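Local coordinates for sugar-binding transcriptional regulator, LacI family (Enterococcus faecalis, PDB 3CS3), which probably binds a sugar or related effector through its periplasmic-binding-protein-like domain and regulates transcription, as LacI-family repressors do, at residues N9-Y14 / G60-D65; G80-V85 / H92-Q97; A35-E40 / K242-M247; V98-R103 / G130-E135. All blocks are in the same frame, centred on the assembly; numbering follows the deposited sequence. Where two conformers were deposited one is given.

Interaction 1. Residues N9-Y14 / G60-D65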
# COMPACT_ATOMS: atom_id res chain seq x y z
N ASN A 9 23.20 -11.12 -0.79
CA ASN A 9 21.90 -11.75 -1.10
C ASN A 9 20.66 -10.89 -0.82
O ASN A 9 19.62 -11.36 -0.33
CB ASN A 9 21.79 -13.24 -0.68
CG ASN A 9 21.79 -13.49 0.83
OD1 ASN A 9 22.17 -14.58 1.27
ND2 ASN A 9 21.34 -12.52 1.62
N ILE A 10 20.77 -9.61 -1.18
CA ILE A 10 19.69 -8.63 -1.05
C ILE A 10 19.43 -7.94 -2.39
O ILE A 10 20.36 -7.47 -3.06
CB ILE A 10 19.96 -7.58 0.07
CG1 ILE A 10 20.08 -8.28 1.43
CG2 ILE A 10 18.82 -6.57 0.17
CD1 ILE A 10 20.76 -7.46 2.50
N ILE A 11 18.16 -7.91 -2.79
CA ILE A 11 17.74 -7.16 -3.97
C ILE A 11 17.04 -5.88 -3.51
O ILE A 11 16.16 -5.93 -2.66
CB ILE A 11 16.81 -8.01 -4.89
CG1 ILE A 11 17.52 -9.31 -5.34
CG2 ILE A 11 16.32 -7.20 -6.10
CD1 ILE A 11 18.82 -9.10 -6.12
N GLY A 12 17.47 -4.74 -4.05
CA GLY A 12 16.79 -3.47 -3.82
C GLY A 12 15.61 -3.32 -4.78
O GLY A 12 15.76 -3.47 -5.98
N VAL A 13 14.44 -3.03 -4.23
CA VAL A 13 13.25 -2.85 -5.05
C VAL A 13 12.83 -1.38 -4.97
O VAL A 13 12.49 -0.89 -3.91
CB VAL A 13 12.11 -3.80 -4.64
CG1 VAL A 13 10.87 -3.56 -5.48
CG2 VAL A 13 12.56 -5.26 -4.77
N TYR A 14 12.88 -0.70 -6.11
CA TYR A 14 12.62 0.74 -6.15
C TYR A 14 11.24 1.03 -6.71
O TYR A 14 10.99 0.88 -7.91
CB TYR A 14 13.74 1.47 -6.90
CG TYR A 14 15.05 1.43 -6.15
CD1 TYR A 14 15.37 2.42 -5.22
CD2 TYR A 14 15.94 0.36 -6.32
CE1 TYR A 14 16.56 2.37 -4.51
CE2 TYR A 14 17.13 0.30 -5.61
CZ TYR A 14 17.43 1.31 -4.71
OH TYR A 14 18.60 1.27 -4.00
N GLY A 60 21.51 -6.45 -6.55
CA GLY A 60 20.84 -6.07 -7.79
C GLY A 60 19.54 -5.33 -7.53
O GLY A 60 19.09 -5.24 -6.39
N ALA A 61 18.94 -4.79 -8.58
CA ALA A 61 17.74 -3.97 -8.41
C ALA A 61 16.57 -4.40 -9.30
O ALA A 61 16.77 -4.85 -10.43
CB ALA A 61 18.06 -2.48 -8.63
N ILE A 62 15.37 -4.26 -8.75
CA ILE A 62 14.13 -4.35 -9.52
C ILE A 62 13.48 -2.97 -9.46
O ILE A 62 13.18 -2.47 -8.37
CB ILE A 62 13.19 -5.44 -8.98
CG1 ILE A 62 13.80 -6.83 -9.17
CG2 ILE A 62 11.82 -5.37 -9.66
CD1 ILE A 62 13.08 -7.94 -8.41
N ILE A 63 13.28 -2.34 -10.62
CA ILE A 63 12.81 -0.95 -10.68
C ILE A 63 11.40 -0.81 -11.26
O ILE A 63 11.14 -1.20 -12.41
CB ILE A 63 13.76 -0.05 -11.52
CG1 ILE A 63 15.24 -0.32 -11.21
CG2 ILE A 63 13.39 1.45 -11.39
CD1 ILE A 63 15.78 0.35 -9.98
N LEU A 64 10.50 -0.26 -10.45
CA LEU A 64 9.20 0.21 -10.92
C LEU A 64 8.97 1.63 -10.39
O LEU A 64 8.27 1.83 -9.40
CB LEU A 64 8.08 -0.76 -10.51
CG LEU A 64 6.59 -0.51 -10.81
CD1 LEU A 64 6.33 0.28 -12.09
CD2 LEU A 64 5.86 -1.83 -10.85
N ASP A 65 9.57 2.60 -11.07
CA ASP A 65 9.55 4.00 -10.64
C ASP A 65 9.96 4.88 -11.82
O ASP A 65 11.12 4.90 -12.20
CB ASP A 65 10.53 4.21 -9.47
CG ASP A 65 10.50 5.63 -8.91
OD1 ASP A 65 9.66 6.46 -9.33
OD2 ASP A 65 11.34 5.91 -8.02
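Ile11 lays its side chain against the backbone of Gly60, where strands 10-14 and 60-64 run parallel as neighbours. With CG1 beside the backbone N (chi1 -58°) and the chain turned again at chi2, CD1 settles 3.8 Å from Gly60 N. The other branch, CG2, lies 3.4 Å from Gly60 O and also meets the flank of Ile62, at 4.0 Å from its CG1. Val13 follows on the same side of the sheet, so Ile11, Val13 and Ile62 form a row of bumps. That row is received by Leu27, Ile30 and Leu34 of helix 23-35, with Ile243 of helix 232-247 touching Ile11 and Ile62.

The reverse side is shaped differently. Gly12 and Ala61 stand side by side there and make a shallow dip, into which the Tyr14 ring folds back along its own strand. Ala61 CB comes to the ring near its plane, 4.2 Å from Tyr14 CE2, while Ile63 CD1 rests 3.7 Å from Tyr14 CD2. Phe68 meets the same tyrosine edge-to-face.

Beneath this relief the backbones zip together through Gly12 N to Gly60 O, Ile62 N to Gly12 O, Tyr14 N to Ile62 O and Leu64 N to Tyr14 O, the last at 2.8 Å. Strand 10-15 has 40-45 on its other side, giving the order 2-1-3 in the parallel part of the sheet of a Rossmann-like subdomain, as in type I periplasmic binding proteins.

Interaction 2. Residues G80-V85 / H92-Q97. With SO4 (sulfate ion), chain B; SO4 (sulfate ion), chain E.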
# COMPACT_ATOMS: atom_id res chain seq x y z
N GLY A 80 28.64 -3.24 -12.40
CA GLY A 80 28.52 -4.67 -12.13
C GLY A 80 27.20 -5.17 -11.57
O GLY A 80 27.01 -6.39 -11.44
N HIS A 81 26.29 -4.26 -11.23
CA HIS A 81 24.99 -4.64 -10.68
C HIS A 81 23.99 -5.00 -11.77
O HIS A 81 23.89 -4.32 -12.79
CB HIS A 81 24.41 -3.54 -9.81
CG HIS A 81 25.24 -3.21 -8.60
ND1 HIS A 81 26.19 -2.21 -8.60
CD2 HIS A 81 25.25 -3.74 -7.36
CE1 HIS A 81 26.75 -2.15 -7.41
NE2 HIS A 81 26.20 -3.06 -6.64
N SER A 82 23.23 -6.07 -11.53
CA SER A 82 22.19 -6.52 -12.44
C SER A 82 20.88 -5.81 -12.14
O SER A 82 20.54 -5.62 -10.98
CB SER A 82 22.01 -8.03 -12.33
OG SER A 82 23.13 -8.68 -12.88
N ILE A 83 20.14 -5.44 -13.18
CA ILE A 83 18.88 -4.70 -13.01
C ILE A 83 17.73 -5.28 -13.86
O ILE A 83 17.91 -5.58 -15.03
CB ILE A 83 19.06 -3.18 -13.30
CG1 ILE A 83 20.09 -2.56 -12.35
CG2 ILE A 83 17.74 -2.44 -13.12
CD1 ILE A 83 20.79 -1.38 -12.91
N VAL A 84 16.57 -5.44 -13.24
CA VAL A 84 15.34 -5.72 -13.99
C VAL A 84 14.41 -4.50 -13.92
O VAL A 84 14.06 -4.02 -12.84
CB VAL A 84 14.64 -7.01 -13.51
CG1 VAL A 84 13.32 -7.21 -14.22
CG2 VAL A 84 15.54 -8.21 -13.77
N VAL A 85 14.04 -3.97 -15.08
CA VAL A 85 13.10 -2.86 -15.16
C VAL A 85 11.69 -3.36 -15.46
O VAL A 85 11.49 -4.28 -16.26
CB VAL A 85 13.54 -1.76 -16.17
CG1 VAL A 85 14.71 -0.96 -15.62
CG2 VAL A 85 13.89 -2.35 -17.52
N HIS A 92 20.65 -1.88 -22.94
CA HIS A 92 21.90 -1.99 -22.19
C HIS A 92 22.11 -3.41 -21.66
O HIS A 92 21.15 -4.11 -21.32
CB HIS A 92 21.88 -1.00 -21.02
CG HIS A 92 23.22 -0.73 -20.42
ND1 HIS A 92 23.64 -1.31 -19.24
CD2 HIS A 92 24.24 0.06 -20.83
CE1 HIS A 92 24.86 -0.89 -18.95
NE2 HIS A 92 25.24 -0.06 -19.90
N ARG A 93 23.36 -3.84 -21.63
CA ARG A 93 23.71 -5.12 -21.02
C ARG A 93 23.60 -4.99 -19.51
O ARG A 93 23.72 -3.89 -18.96
CB ARG A 93 25.11 -5.59 -21.45
CG ARG A 93 26.26 -4.63 -21.11
CD ARG A 93 27.59 -5.37 -21.05
NE ARG A 93 27.66 -6.26 -19.89
CZ ARG A 93 28.66 -7.10 -19.63
NH1 ARG A 93 28.62 -7.86 -18.55
NH2 ARG A 93 29.70 -7.18 -20.45
N ASN A 94 23.34 -6.12 -18.85
CA ASN A 94 23.03 -6.19 -17.40
C ASN A 94 21.63 -5.71 -17.00
O ASN A 94 21.29 -5.69 -15.82
CB ASN A 94 24.10 -5.51 -16.54
CG ASN A 94 25.05 -6.50 -15.90
OD1 ASN A 94 24.65 -7.61 -15.53
ND2 ASN A 94 26.30 -6.10 -15.76
N ILE A 95 20.81 -5.32 -17.98
CA ILE A 95 19.43 -4.93 -17.72
C ILE A 95 18.45 -5.79 -18.53
O ILE A 95 18.68 -6.06 -19.70
CB ILE A 95 19.18 -3.41 -17.96
CG1 ILE A 95 20.29 -2.57 -17.31
CG2 ILE A 95 17.82 -3.00 -17.38
CD1 ILE A 95 20.25 -1.09 -17.64
N ARG A 96 17.39 -6.25 -17.87
CA ARG A 96 16.30 -6.95 -18.54
C ARG A 96 14.96 -6.30 -18.23
O ARG A 96 14.87 -5.50 -17.31
CB ARG A 96 16.27 -8.43 -18.14
CG ARG A 96 17.49 -9.20 -18.59
CD ARG A 96 17.63 -9.25 -20.12
NE ARG A 96 18.69 -10.19 -20.46
CZ ARG A 96 19.96 -9.84 -20.64
NH1 ARG A 96 20.33 -8.57 -20.54
NH2 ARG A 96 20.87 -10.77 -20.92
N GLN A 97 13.93 -6.66 -19.00
CA GLN A 97 12.60 -6.06 -18.87
C GLN A 97 11.55 -7.09 -18.53
O GLN A 97 11.49 -8.14 -19.16
CB GLN A 97 12.16 -5.38 -20.17
CG GLN A 97 13.16 -4.44 -20.80
CD GLN A 97 12.90 -4.24 -22.29
OE1 GLN A 97 13.72 -3.65 -22.99
NE2 GLN A 97 11.76 -4.73 -22.77
S SO4 B . 24.01 -9.27 -20.53
O1 SO4 B . 25.34 -8.99 -21.06
O2 SO4 B . 24.00 -8.99 -19.10
O3 SO4 B . 23.04 -8.42 -21.22
O4 SO4 B . 23.68 -10.67 -20.76
S SO4 E . 19.41 -13.50 -22.55
O1 SO4 E . 18.32 -12.56 -22.80
O2 SO4 E . 19.79 -13.45 -21.14
O3 SO4 E . 18.97 -14.85 -22.88
O4 SO4 E . 20.55 -13.13 -23.38
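Val85 N donates to Arg96 O at 2.8 Å, one of three backbone bonds that knit strands 82-85 and 95-97 as parallel neighbours in the sheet of the Rossmann-like N-terminal subdomain. Ile83 supplies the other two: its N reaches Asn94 O at 2.9 Å, and its O accepts from Arg96 N at 3.0 Å.

Just before strand 95-97 comes a type II turn from His92 to Ile95, whose Asn94 N, together with the Arg96 side chain, binds the chain B sulfate. Arg96, bent at chi2 (-63°), brings its guanidinium edge to this ion and a second, both probably from the crystallisation liquor. NH1 meets O3 of the chain B sulfate at 2.8 Å, and NH2 meets O4 of that ion. Toward the chain E sulfate, NH2 makes a nearly straight bond (171°) to O2 at 2.9 Å. Arg96 NH1 additionally reaches Ile95 O, which holds the guanidinium against its own backbone.

Ser82 OG gives a longer bond to Asn94 OD1, 3.2 Å, approaching from above the amide plane.

Farther out the contact is apolar. Ile83 packs on Ile73 and Phe76 of helix 70-78, and its CB faces Ile95 CG1. On this side, Val85 CG2 sits between the backbone N and the carbonyl carbon of its residue, touching Ile95 CG2 at 4.0 Å and, equally near, Gln97 CG.

Interaction 3. Residues A35-E40 / K242-M247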
# COMPACT_ATOMS: atom_id res chain seq x y z
N ALA A 35 13.07 -15.94 -2.35
CA ALA A 35 13.29 -16.86 -1.23
C ALA A 35 13.75 -18.25 -1.68
O ALA A 35 14.53 -18.89 -0.98
CB ALA A 35 12.04 -16.98 -0.37
N LEU A 36 13.29 -18.68 -2.85
CA LEU A 36 13.70 -19.96 -3.45
C LEU A 36 15.19 -20.03 -3.74
O LEU A 36 15.79 -21.10 -3.73
CB LEU A 36 12.92 -20.23 -4.74
CG LEU A 36 11.40 -20.44 -4.65
CD1 LEU A 36 10.78 -20.40 -6.03
CD2 LEU A 36 11.07 -21.75 -3.93
N PHE A 37 15.79 -18.86 -3.98
CA PHE A 37 17.22 -18.74 -4.23
C PHE A 37 17.95 -18.13 -3.03
O PHE A 37 19.08 -17.65 -3.18
CB PHE A 37 17.46 -17.90 -5.49
CG PHE A 37 16.91 -18.51 -6.74
CD1 PHE A 37 17.57 -19.57 -7.36
CD2 PHE A 37 15.72 -18.04 -7.29
CE1 PHE A 37 17.06 -20.14 -8.51
CE2 PHE A 37 15.20 -18.61 -8.45
CZ PHE A 37 15.87 -19.66 -9.06
N ASP A 38 17.31 -18.18 -1.86
CA ASP A 38 17.84 -17.61 -0.60
C ASP A 38 18.19 -16.12 -0.68
O ASP A 38 19.15 -15.66 -0.04
CB ASP A 38 19.03 -18.42 -0.05
CG ASP A 38 18.71 -19.89 0.11
OD1 ASP A 38 19.39 -20.72 -0.54
OD2 ASP A 38 17.78 -20.22 0.88
N TYR A 39 17.43 -15.37 -1.47
CA TYR A 39 17.59 -13.92 -1.55
C TYR A 39 16.49 -13.23 -0.76
O TYR A 39 15.42 -13.79 -0.53
CB TYR A 39 17.58 -13.45 -3.00
CG TYR A 39 18.96 -13.37 -3.62
CD1 TYR A 39 19.53 -12.14 -3.92
CD2 TYR A 39 19.69 -14.52 -3.90
CE1 TYR A 39 20.80 -12.06 -4.50
CE2 TYR A 39 20.96 -14.46 -4.47
CZ TYR A 39 21.51 -13.22 -4.77
OH TYR A 39 22.76 -13.16 -5.33
N GLU A 40 16.78 -12.01 -0.33
CA GLU A 40 15.80 -11.17 0.34
C GLU A 40 15.71 -9.82 -0.34
O GLU A 40 16.53 -9.48 -1.20
CB GLU A 40 16.13 -11.01 1.82
CG GLU A 40 15.68 -12.18 2.68
CD GLU A 40 15.91 -11.93 4.16
OE1 GLU A 40 16.94 -11.31 4.51
OE2 GLU A 40 15.06 -12.37 4.97
N LYS A 242 14.14 -13.50 -13.03
CA LYS A 242 14.93 -12.82 -14.05
C LYS A 242 16.17 -12.16 -13.48
O LYS A 242 17.20 -12.15 -14.13
CB LYS A 242 14.09 -11.77 -14.76
CG LYS A 242 14.35 -11.67 -16.25
CD LYS A 242 13.18 -12.18 -17.07
CE LYS A 242 13.00 -13.69 -16.98
NZ LYS A 242 12.39 -14.25 -18.20
N ILE A 243 16.06 -11.60 -12.27
CA ILE A 243 17.19 -10.94 -11.62
C ILE A 243 18.24 -11.96 -11.13
O ILE A 243 19.44 -11.71 -11.25
CB ILE A 243 16.74 -9.90 -10.52
CG1 ILE A 243 17.90 -9.03 -10.06
CG2 ILE A 243 16.09 -10.55 -9.31
CD1 ILE A 243 18.13 -7.86 -10.93
N ILE A 244 17.78 -13.11 -10.64
CA ILE A 244 18.67 -14.20 -10.26
C ILE A 244 19.43 -14.72 -11.49
O ILE A 244 20.66 -14.69 -11.50
CB ILE A 244 17.92 -15.36 -9.56
CG1 ILE A 244 17.29 -14.89 -8.23
CG2 ILE A 244 18.84 -16.57 -9.34
CD1 ILE A 244 18.23 -14.18 -7.27
N HIS A 245 18.69 -15.14 -12.51
CA HIS A 245 19.27 -15.66 -13.76
C HIS A 245 20.23 -14.68 -14.40
O HIS A 245 21.30 -15.07 -14.86
CB HIS A 245 18.16 -16.05 -14.75
CG HIS A 245 17.50 -17.36 -14.44
ND1 HIS A 245 17.07 -17.70 -13.18
CD2 HIS A 245 17.16 -18.39 -15.25
CE1 HIS A 245 16.51 -18.90 -13.21
NE2 HIS A 245 16.56 -19.34 -14.46
N LEU A 246 19.87 -13.40 -14.40
CA LEU A 246 20.69 -12.34 -15.01
C LEU A 246 22.02 -12.13 -14.28
O LEU A 246 23.05 -11.95 -14.92
CB LEU A 246 19.89 -11.03 -15.10
CG LEU A 246 20.53 -9.73 -15.57
CD1 LEU A 246 21.00 -9.83 -17.01
CD2 LEU A 246 19.54 -8.60 -15.40
N MET A 247 21.99 -12.18 -12.94
CA MET A 247 23.20 -11.95 -12.16
C MET A 247 24.08 -13.19 -12.05
O MET A 247 25.24 -13.09 -11.65
CB MET A 247 22.88 -11.31 -10.80
CG MET A 247 22.66 -12.23 -9.61
SD MET A 247 21.99 -11.33 -8.19
CE MET A 247 22.49 -9.65 -8.56
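Ile244 pushes its two branches against two aromatic rings, Phe37 and Tyr39, the residues on either side of Asp38, the C-prime residue of the Schellman motif that ends helix 23-35. In that motif Asp38 has positive phi. Its N bonds to Ala35 O, and Tyr39 N reaches back to Leu34 O. The reversal turns both rings toward helix 232-247, so that two helices lying on the same side of the sheet in the N-terminal Rossmann-like subdomain are joined at their C-terminal ends.

The tight part is the isoleucine. With CG1 beside the backbone N (chi1 -63°), CG2 lies anti to that N and stands over the centre of the Phe37 ring, 3.8 Å from its centroid, in a CH-pi contact. CG1 closes on the rim of the same ring, 3.6 Å from Phe37 CD2. The remaining methyl, CD1, makes a second CH-pi contact over one face of the Tyr39 ring, nearest to CD2 at 3.7 Å and displaced slightly toward the rim. Leu34 of helix 23-35 touches both Tyr39 and Ile244, and Ile11 of the sheet lies against the tyrosine too.

The packing is looser at His245, which points away at its base, yet swings its ring round until CE1 is 4.3 Å from Phe37 CZ, with the phenyl carbon at the imidazole edge. Met247 is a partly exposed flank that touches through a single atom, its sulfur, in a Met-aromatic contact 53° off the Tyr39 ring normal. Across the contact, Met247 SD comes closest to Tyr39 OH, at 3.5 Å.

Interaction 4. Residues V98-R103 / G130-E135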
# COMPACT_ATOMS: atom_id res chain seq x y z
N VAL A 98 10.71 -6.80 -17.53
CA VAL A 98 9.47 -7.55 -17.34
C VAL A 98 8.32 -6.55 -17.32
O VAL A 98 8.02 -5.94 -16.30
CB VAL A 98 9.45 -8.44 -16.06
CG1 VAL A 98 8.20 -9.32 -16.04
CG2 VAL A 98 10.69 -9.32 -15.99
N LEU A 99 7.69 -6.37 -18.48
CA LEU A 99 6.75 -5.27 -18.69
C LEU A 99 5.32 -5.75 -18.83
O LEU A 99 5.07 -6.88 -19.23
CB LEU A 99 7.14 -4.48 -19.94
CG LEU A 99 8.58 -3.96 -20.05
CD1 LEU A 99 8.75 -3.21 -21.35
CD2 LEU A 99 8.95 -3.07 -18.87
N LEU A 100 4.37 -4.89 -18.48
CA LEU A 100 2.96 -5.16 -18.77
C LEU A 100 2.73 -5.04 -20.27
O LEU A 100 3.35 -4.21 -20.93
CB LEU A 100 2.03 -4.20 -18.04
CG LEU A 100 2.05 -4.16 -16.52
CD1 LEU A 100 1.06 -3.11 -16.03
CD2 LEU A 100 1.73 -5.52 -15.93
N ASP A 101 1.84 -5.87 -20.79
CA ASP A 101 1.34 -5.71 -22.15
C ASP A 101 0.37 -4.52 -22.19
O ASP A 101 -0.86 -4.70 -22.14
CB ASP A 101 0.69 -7.00 -22.61
CG ASP A 101 0.28 -6.97 -24.06
OD1 ASP A 101 1.00 -6.36 -24.89
OD2 ASP A 101 -0.77 -7.56 -24.38
N ASN A 102 0.93 -3.32 -22.27
CA ASN A 102 0.17 -2.08 -22.29
C ASN A 102 -0.66 -1.91 -23.56
O ASN A 102 -1.76 -1.37 -23.52
CB ASN A 102 1.10 -0.88 -22.14
CG ASN A 102 1.76 -0.82 -20.78
OD1 ASN A 102 1.09 -0.86 -19.75
ND2 ASN A 102 3.08 -0.69 -20.77
N ARG A 103 -0.11 -2.39 -24.68
CA ARG A 103 -0.79 -2.33 -25.97
C ARG A 103 -2.01 -3.23 -26.03
O ARG A 103 -3.06 -2.81 -26.50
CB ARG A 103 0.21 -2.62 -27.10
CG ARG A 103 1.30 -1.55 -27.16
CD ARG A 103 2.25 -1.69 -28.32
NE ARG A 103 3.04 -0.47 -28.49
CZ ARG A 103 2.93 0.38 -29.50
NH1 ARG A 103 2.06 0.14 -30.48
NH2 ARG A 103 3.69 1.46 -29.55
N GLY A 130 6.53 8.81 -18.63
CA GLY A 130 6.43 7.41 -18.22
C GLY A 130 5.99 6.49 -19.34
O GLY A 130 4.96 6.72 -19.98
N TYR A 131 6.78 5.44 -19.56
CA TYR A 131 6.60 4.49 -20.67
C TYR A 131 5.23 3.83 -20.76
O TYR A 131 4.69 3.67 -21.86
CB TYR A 131 7.71 3.43 -20.60
CG TYR A 131 7.53 2.21 -21.49
CD1 TYR A 131 7.92 2.24 -22.83
CD2 TYR A 131 7.01 1.02 -20.98
CE1 TYR A 131 7.77 1.13 -23.64
CE2 TYR A 131 6.85 -0.09 -21.79
CZ TYR A 131 7.24 -0.03 -23.12
OH TYR A 131 7.09 -1.13 -23.93
N ASP A 132 4.68 3.44 -19.61
CA ASP A 132 3.41 2.70 -19.55
C ASP A 132 2.24 3.51 -20.06
O ASP A 132 1.37 2.98 -20.74
CB ASP A 132 3.12 2.24 -18.12
CG ASP A 132 3.85 0.96 -17.73
OD1 ASP A 132 4.62 0.41 -18.55
OD2 ASP A 132 3.63 0.50 -16.59
N SER A 133 2.25 4.80 -19.71
CA SER A 133 1.24 5.74 -20.17
C SER A 133 1.41 6.05 -21.67
O SER A 133 0.42 6.12 -22.39
CB SER A 133 1.30 7.02 -19.34
OG SER A 133 0.21 7.87 -19.65
N GLN A 134 2.66 6.21 -22.11
CA GLN A 134 3.00 6.43 -23.53
C GLN A 134 2.47 5.33 -24.45
O GLN A 134 1.84 5.62 -25.47
CB GLN A 134 4.52 6.50 -23.72
CG GLN A 134 5.17 7.77 -23.23
CD GLN A 134 6.69 7.71 -23.30
OE1 GLN A 134 7.28 6.65 -23.54
NE2 GLN A 134 7.33 8.85 -23.08
N GLU A 135 2.72 4.08 -24.07
CA GLU A 135 2.23 2.91 -24.80
C GLU A 135 0.71 2.83 -24.80
O GLU A 135 0.11 2.52 -25.83
CB GLU A 135 2.79 1.63 -24.19
CG GLU A 135 4.26 1.46 -24.36
CD GLU A 135 4.63 0.93 -25.72
OE1 GLU A 135 4.33 -0.26 -26.00
OE2 GLU A 135 5.24 1.69 -26.51
O HOH W 1 5.22 -2.04 -17.62
O HOH W 2 3.95 -2.02 -23.71
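The side chains of Asn102 and Asp132 cross at about a right angle, their amide and carboxylate planes 62° apart. Asn102 ND2 donates to Asp132 OD1 at 2.9 Å from well above the carboxylate plane. Glu135, one turn farther along helix 131-146, forms a salt bridge with Arg103 of helix 102-115: the arginine chain, extended from CG to NE, brings its guanidinium edge up, with Arg103 NE 2.8 Å from Glu135 OE1, whereas NH2 to OE2 is a long, weak second bond. Between these polar pairs Asn102 CB rests on Glu135 CB, 3.7 Å apart. In a second perpendicular crossing, Leu99 CD1 meets Tyr131 CE2 at 3.7 Å.

Two waters join them. One links Leu100 N to Asp132 OD1; the other donates to Glu135 OE1 at 2.9 Å, with weaker contacts to Tyr131 OH and Asn102 ND2.

Behind this layer, Glu135 CG, beside the backbone N (chi1 -68°), lies over one face of the Tyr131 ring, and the bend at chi2 (-81°) then turns the carboxylate. Arg136 NH2 bonds to Asn102 OD1, which orients ND2 toward Asp132. Both helices begin here, with Asp101 and Gly130 at their N-caps; the first follows strand 95-100, where the chain leaves the N-terminal sheet.

Asp132 is probably steadied as an anion by the helix end, the amide and the water, and more weakly by the long ion pair of OD2 with Arg136. OD2 also binds a glycerol, probably from the crystallisation liquor, so the network fixes a carboxylate that holds a polyol, consistent with a position beside the sugar-binding cleft expected in this family.

Interactions 1 and 2 share the N-terminal sheet, their centres about 11 Å apart. Strands 60-64 and 82-85 are neighbours there, so the two contacts read as successive rungs. Interaction 3 lies about 11 Å from the first and 13 Å from the second, where helix 232-247, late in the chain, packs across their strands. Its segments enclose interactions 2 and 4 along the sequence, and cross those of interaction 1. Strand 95-100, begun in interaction 2, carries on into interaction 4, centred about 18 Å from interaction 2 and 24 Å from interaction 3. The first three thus build one subdomain, and the fourth joins it to the other beside the probable effector cleft.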